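Local coordinates for hypothetical protein PH1789 (Pyrococcus horikoshii, PDB 1WR2) that is of unknown function but is built around an ATP-grasp domain, with two antiparallel beta-sheets flanked by helices, at residues A[23-28]-A[230-235]; A[64-69]-A[106-111]. All blocks are in the same frame, centred on the assembly; numbering follows the deposited sequence.

Overall arrangement
Both contacts lie within the ATP-grasp domain, each on a different antiparallel sheet, with helix 22-30 between them. Contact 1 packs that helix on strand 225-234 of the six-stranded sheet. Contact 2 ties the loop after strand 59-64 to the start of strand 109-114 in the four-stranded sheet, and is nested in sequence within the loop closed by contact 1. The centre of contact 1 is about 8 Å, and that of contact 2 about 15 Å, from the centre of the chain; their centres are about 13 Å apart. Tyr23 bridges them: its OH lies 3.7 Å from Leu108 CD1, its CD2 3.7 Å from Met64 CG and its CB 4.0 Å from Leu111 CD1.

Contact 1: A[23-28]-A[230-235]; sequences YEAKQV and SRIILK
Lys26 NZ is held by three groups: it forms salt bridges with Glu22 OE2 and Glu39 OE1 and a hydrogen bond to Val228 O. The nearly straight lysine chain reaches this site alongside the strand, and its CE passes 4.5 Å from Ser230 N. Together the three partners fix the position of the buried amine. Between residues 23-28 and 230-235 themselves there is no hydrogen bond, and the centre of the contact is apolar. Ala25 turns its methyl directly at the strand, with CB 3.7 Å from Ile232 CG1 and 3.9 Å from the carbonyl O of Ser230. The small side chain permits a close approach, with the CA atoms of Ala25 and Ile232 5.7 Å apart. Ile232 presents its longer branch: CG1 stands anti to the carbonyl carbon (chi1 -64°) and CD1 continues anti to CA, which carries the terminal methyl to the helix backbone, 3.6 Å from Ala25 CA. One turn on, Val28 meets that same methyl with the fork of its side chain, Val28 CB coming to 3.8 Å from Ile232 CD1 with both valine methyls close by. Ser230 flanks Ala25, its OG 4.0 Å from the alanine CB; the hydroxyl is satisfied by a hydrogen bond with Asp212 O. The helix runs almost at right angles to the strand, 88° between axes 7.1 Å apart, so little more than one turn touches it. Strand 225-234 is itself held between strands 19-20 and 208-218 through backbone bonds of Ile232 with Met20 and of Arg231 with Asp212, and Met20 also packs on Val28 and Ile232.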
loop_
_atom_site.group_PDB
_atom_site.type_symbol
_atom_site.label_atom_id
_atom_site.label_comp_id
_atom_site.label_asym_id
_atom_site.label_seq_id
_atom_site.Cartn_x
_atom_site.Cartn_y
_atom_site.Cartn_z
ATOM N N TYR A 23 -7.211 2.972 -2.771
ATOM C CA TYR A 23 -7.044 3.485 -4.123
ATOM C C TYR A 23 -6.572 4.924 -4.148
ATOM O O TYR A 23 -5.836 5.308 -5.052
ATOM C CB TYR A 23 -8.329 3.302 -4.959
ATOM C CG TYR A 23 -9.420 4.322 -4.730
ATOM C CD1 TYR A 23 -9.343 5.599 -5.287
ATOM C CD2 TYR A 23 -10.534 4.009 -3.957
ATOM C CE1 TYR A 23 -10.359 6.543 -5.072
ATOM C CE2 TYR A 23 -11.548 4.938 -3.735
ATOM C CZ TYR A 23 -11.454 6.200 -4.293
ATOM O OH TYR A 23 -12.446 7.114 -4.053
ATOM N N GLU A 24 -6.963 5.720 -3.151
ATOM C CA GLU A 24 -6.544 7.130 -3.100
ATOM C C GLU A 24 -5.071 7.220 -2.728
ATOM O O GLU A 24 -4.332 8.037 -3.271
ATOM C CB GLU A 24 -7.359 7.911 -2.065
ATOM C CG GLU A 24 -8.845 7.918 -2.333
ATOM C CD GLU A 24 -9.639 8.486 -1.173
ATOM O OE1 GLU A 24 -9.275 8.202 -0.013
ATOM O OE2 GLU A 24 -10.629 9.202 -1.425
ATOM N N ALA A 25 -4.656 6.391 -1.775
ATOM C CA ALA A 25 -3.261 6.357 -1.343
ATOM C C ALA A 25 -2.387 5.980 -2.540
ATOM O O ALA A 25 -1.391 6.646 -2.834
ATOM C CB ALA A 25 -3.085 5.334 -0.222
ATOM N N LYS A 26 -2.770 4.917 -3.239
ATOM C CA LYS A 26 -2.002 4.456 -4.390
ATOM C C LYS A 26 -1.882 5.477 -5.515
ATOM O O LYS A 26 -0.898 5.474 -6.256
ATOM C CB LYS A 26 -2.571 3.140 -4.902
ATOM C CG LYS A 26 -2.243 1.984 -3.973
ATOM C CD LYS A 26 -2.923 0.713 -4.418
ATOM C CE LYS A 26 -2.490 -0.474 -3.579
ATOM N NZ LYS A 26 -3.238 -1.697 -4.013
ATOM N N GLN A 27 -2.874 6.348 -5.647
ATOM C CA GLN A 27 -2.815 7.399 -6.651
ATOM C C GLN A 27 -1.656 8.316 -6.261
ATOM O O GLN A 27 -0.906 8.781 -7.112
ATOM C CB GLN A 27 -4.122 8.193 -6.675
ATOM C CG GLN A 27 -5.257 7.508 -7.428
ATOM C CD GLN A 27 -6.574 8.250 -7.284
ATOM O OE1 GLN A 27 -7.279 8.103 -6.283
ATOM N NE2 GLN A 27 -6.901 9.072 -8.273
ATOM N N VAL A 28 -1.514 8.578 -4.963
ATOM C CA VAL A 28 -0.422 9.424 -4.495
ATOM C C VAL A 28 0.904 8.727 -4.801
ATOM O O VAL A 28 1.853 9.346 -5.289
ATOM C CB VAL A 28 -0.521 9.676 -2.979
ATOM C CG1 VAL A 28 0.702 10.446 -2.498
ATOM C CG2 VAL A 28 -1.790 10.453 -2.666
ATOM N N SER A 230 -1.481 -0.023 0.743
ATOM C CA SER A 230 -0.878 1.190 1.283
ATOM C C SER A 230 -1.905 2.012 2.046
ATOM O O SER A 230 -3.099 1.980 1.739
ATOM C CB SER A 230 -0.299 2.050 0.154
ATOM O OG SER A 230 0.194 3.291 0.639
ATOM N N ARG A 231 -1.435 2.741 3.049
ATOM C CA ARG A 231 -2.320 3.593 3.820
ATOM C C ARG A 231 -1.641 4.940 4.010
ATOM O O ARG A 231 -0.426 5.017 4.218
ATOM C CB ARG A 231 -2.647 2.973 5.182
ATOM C CG ARG A 231 -1.499 2.941 6.156
ATOM C CD ARG A 231 -2.008 2.643 7.556
ATOM N NE ARG A 231 -1.512 3.622 8.520
ATOM C CZ ARG A 231 -2.250 4.152 9.492
ATOM N NH1 ARG A 231 -3.524 3.800 9.629
ATOM N NH2 ARG A 231 -1.713 5.029 10.332
ATOM N N ILE A 232 -2.429 6.000 3.894
ATOM C CA ILE A 232 -1.921 7.351 4.070
ATOM C C ILE A 232 -2.886 8.101 4.980
ATOM O O ILE A 232 -4.097 8.109 4.741
ATOM C CB ILE A 232 -1.809 8.101 2.719
ATOM C CG1 ILE A 232 -0.789 7.405 1.810
ATOM C CG2 ILE A 232 -1.391 9.544 2.949
ATOM C CD1 ILE A 232 -0.630 8.063 0.443
ATOM N N ILE A 233 -2.343 8.700 6.040
ATOM C CA ILE A 233 -3.134 9.489 6.981
ATOM C C ILE A 233 -2.704 10.942 6.792
ATOM O O ILE A 233 -1.528 11.277 6.944
ATOM C CB ILE A 233 -2.870 9.085 8.446
ATOM C CG1 ILE A 233 -3.225 7.608 8.657
ATOM C CG2 ILE A 233 -3.682 9.983 9.382
ATOM C CD1 ILE A 233 -4.633 7.233 8.221
ATOM N N LEU A 234 -3.664 11.795 6.455
ATOM C CA LEU A 234 -3.386 13.202 6.218
ATOM C C LEU A 234 -3.561 14.076 7.453
ATOM O O LEU A 234 -4.249 13.708 8.409
ATOM C CB LEU A 234 -4.290 13.717 5.094
ATOM C CG LEU A 234 -4.168 13.005 3.743
ATOM C CD1 LEU A 234 -5.290 13.476 2.822
ATOM C CD2 LEU A 234 -2.800 13.287 3.126
ATOM N N LYS A 235 -2.912 15.235 7.417
ATOM C CA LYS A 235 -2.988 16.208 8.495
ATOM C C LYS A 235 -4.099 17.183 8.139
ATOM O O LYS A 235 -4.223 17.607 6.988
ATOM C CB LYS A 235 -1.653 16.950 8.641
ATOM C CG LYS A 235 -0.551 16.089 9.245
ATOM C CD LYS A 235 0.816 16.360 8.633
ATOM C CE LYS A 235 1.439 17.634 9.143
ATOM N NZ LYS A 235 2.869 17.677 8.749
#

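Contact 2: A[64-69]-A[106-111]; sequences MSPQIL and EILGVL
Pro66 forms a bump, its ring set against Glu106 and Leu108. Pro66 CG rests 3.8 Å from Glu106 OE1 and 3.9 Å from Leu108 CD1, while the proline CD lies 3.3 Å from the carbonyl O of Glu106. Around this wedge the type I turn from Ser65 to Ile68 is fastened by two side chains. Ser65 OG donates to Glu106 O at 2.7 Å, from above the carbonyl plane, and accepts from Gln67 N in an ST turn. Gln67 folds back at chi2 (63°), which brings OE1 to Glu106 N at 2.7 Å in a nearly straight bond (164°). A water joins Gln67 NE2 to Glu106 OE1. Deeper in, Met64 pairs antiparallel with Gly109: its N donates to Gly109 O at 2.8 Å and its O accepts from Leu108 N. Met64 CB lies 3.3 Å from Gly109 O, and CG bends toward Leu111; the glycine has a backbone conformation (phi 141°) in which a CB would collide with the preceding carbonyl O. Met64 and Leu111 also meet Glu22 of helix 22-30, whereas Val110 faces helix 84-101; strand 109-114 runs between strands 40-42 and 59-64.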
loop_
_atom_site.group_PDB
_atom_site.type_symbol
_atom_site.label_atom_id
_atom_site.label_comp_id
_atom_site.label_asym_id
_atom_site.label_seq_id
_atom_site.Cartn_x
_atom_site.Cartn_y
_atom_site.Cartn_z
ATOM N N MET A 64 -13.830 -0.588 -0.721
ATOM C CA MET A 64 -13.273 0.712 -0.365
ATOM C C MET A 64 -14.275 1.506 0.461
ATOM O O MET A 64 -15.397 1.746 0.025
ATOM C CB MET A 64 -12.914 1.493 -1.632
ATOM C CG MET A 64 -11.790 0.865 -2.458
ATOM S SD MET A 64 -10.179 0.939 -1.623
ATOM C CE MET A 64 -10.023 -0.710 -0.954
ATOM N N SER A 65 -13.862 1.901 1.660
ATOM C CA SER A 65 -14.707 2.673 2.560
ATOM C C SER A 65 -13.843 3.401 3.578
ATOM O O SER A 65 -12.994 2.792 4.230
ATOM C CB SER A 65 -15.682 1.765 3.314
ATOM O OG SER A 65 -16.405 2.517 4.277
ATOM N N PRO A 66 -14.051 4.715 3.731
ATOM C CA PRO A 66 -13.277 5.509 4.688
ATOM C C PRO A 66 -13.489 5.001 6.112
ATOM O O PRO A 66 -12.671 5.252 6.993
ATOM C CB PRO A 66 -13.833 6.918 4.503
ATOM C CG PRO A 66 -14.372 6.908 3.091
ATOM C CD PRO A 66 -15.018 5.558 3.008
ATOM N N GLN A 67 -14.591 4.288 6.334
ATOM C CA GLN A 67 -14.905 3.759 7.664
ATOM C C GLN A 67 -14.315 2.378 7.902
ATOM O O GLN A 67 -14.299 1.892 9.033
ATOM C CB GLN A 67 -16.419 3.674 7.880
ATOM C CG GLN A 67 -17.124 5.005 7.994
ATOM C CD GLN A 67 -17.012 5.828 6.730
ATOM O OE1 GLN A 67 -17.317 5.353 5.637
ATOM N NE2 GLN A 67 -16.576 7.078 6.875
ATOM N N ILE A 68 -13.842 1.743 6.836
ATOM C CA ILE A 68 -13.268 0.411 6.945
ATOM C C ILE A 68 -11.851 0.415 6.393
ATOM O O ILE A 68 -11.606 -0.062 5.285
ATOM C CB ILE A 68 -14.112 -0.614 6.166
ATOM C CG1 ILE A 68 -15.590 -0.461 6.536
ATOM C CG2 ILE A 68 -13.637 -2.020 6.478
ATOM C CD1 ILE A 68 -16.509 -1.366 5.760
ATOM N N LEU A 69 -10.918 0.954 7.169
ATOM C CA LEU A 69 -9.524 1.025 6.749
ATOM C C LEU A 69 -8.786 -0.308 6.934
ATOM O O LEU A 69 -7.951 -0.680 6.113
ATOM C CB LEU A 69 -8.808 2.137 7.518
ATOM C CG LEU A 69 -9.414 3.540 7.385
ATOM C CD1 LEU A 69 -8.704 4.486 8.352
ATOM C CD2 LEU A 69 -9.297 4.041 5.947
ATOM N N GLU A 106 -19.572 4.589 4.408
ATOM C CA GLU A 106 -19.763 5.132 3.071
ATOM C C GLU A 106 -19.007 4.156 2.162
ATOM O O GLU A 106 -17.830 3.889 2.391
ATOM C CB GLU A 106 -19.154 6.537 2.962
ATOM C CG GLU A 106 -18.955 7.017 1.521
ATOM C CD GLU A 106 -18.449 8.445 1.420
ATOM O OE1 GLU A 106 -17.583 8.841 2.227
ATOM O OE2 GLU A 106 -18.908 9.171 0.514
ATOM N N ILE A 107 -19.679 3.592 1.160
ATOM C CA ILE A 107 -19.004 2.659 0.263
ATOM C C ILE A 107 -18.589 3.422 -0.988
ATOM O O ILE A 107 -19.432 3.861 -1.761
ATOM C CB ILE A 107 -19.920 1.480 -0.138
ATOM C CG1 ILE A 107 -20.494 0.806 1.111
ATOM C CG2 ILE A 107 -19.126 0.458 -0.941
ATOM C CD1 ILE A 107 -19.453 0.175 2.022
ATOM N N LEU A 108 -17.287 3.599 -1.173
ATOM C CA LEU A 108 -16.781 4.326 -2.329
ATOM C C LEU A 108 -16.680 3.449 -3.568
ATOM O O LEU A 108 -16.545 3.955 -4.684
ATOM C CB LEU A 108 -15.404 4.920 -2.023
ATOM C CG LEU A 108 -15.352 5.982 -0.923
ATOM C CD1 LEU A 108 -13.914 6.459 -0.741
ATOM C CD2 LEU A 108 -16.255 7.144 -1.300
ATOM N N GLY A 109 -16.738 2.137 -3.369
ATOM C CA GLY A 109 -16.642 1.218 -4.488
ATOM C C GLY A 109 -15.810 0.007 -4.122
ATOM O O GLY A 109 -15.473 -0.176 -2.957
ATOM N N VAL A 110 -15.484 -0.823 -5.108
ATOM C CA VAL A 110 -14.689 -2.018 -4.864
ATOM C C VAL A 110 -13.478 -2.059 -5.775
ATOM O O VAL A 110 -13.598 -1.929 -6.993
ATOM C CB VAL A 110 -15.505 -3.301 -5.097
ATOM C CG1 VAL A 110 -14.620 -4.517 -4.883
ATOM C CG2 VAL A 110 -16.685 -3.331 -4.157
ATOM N N LEU A 111 -12.310 -2.237 -5.179
ATOM C CA LEU A 111 -11.085 -2.289 -5.951
ATOM C C LEU A 111 -10.917 -3.688 -6.535
ATOM O O LEU A 111 -10.980 -4.695 -5.811
ATOM C CB LEU A 111 -9.895 -1.928 -5.050
ATOM C CG LEU A 111 -8.631 -1.390 -5.724
ATOM C CD1 LEU A 111 -9.004 -0.271 -6.684
ATOM C CD2 LEU A 111 -7.657 -0.878 -4.667
HETATM O O HOH W 1 -17.475 9.157 4.827
#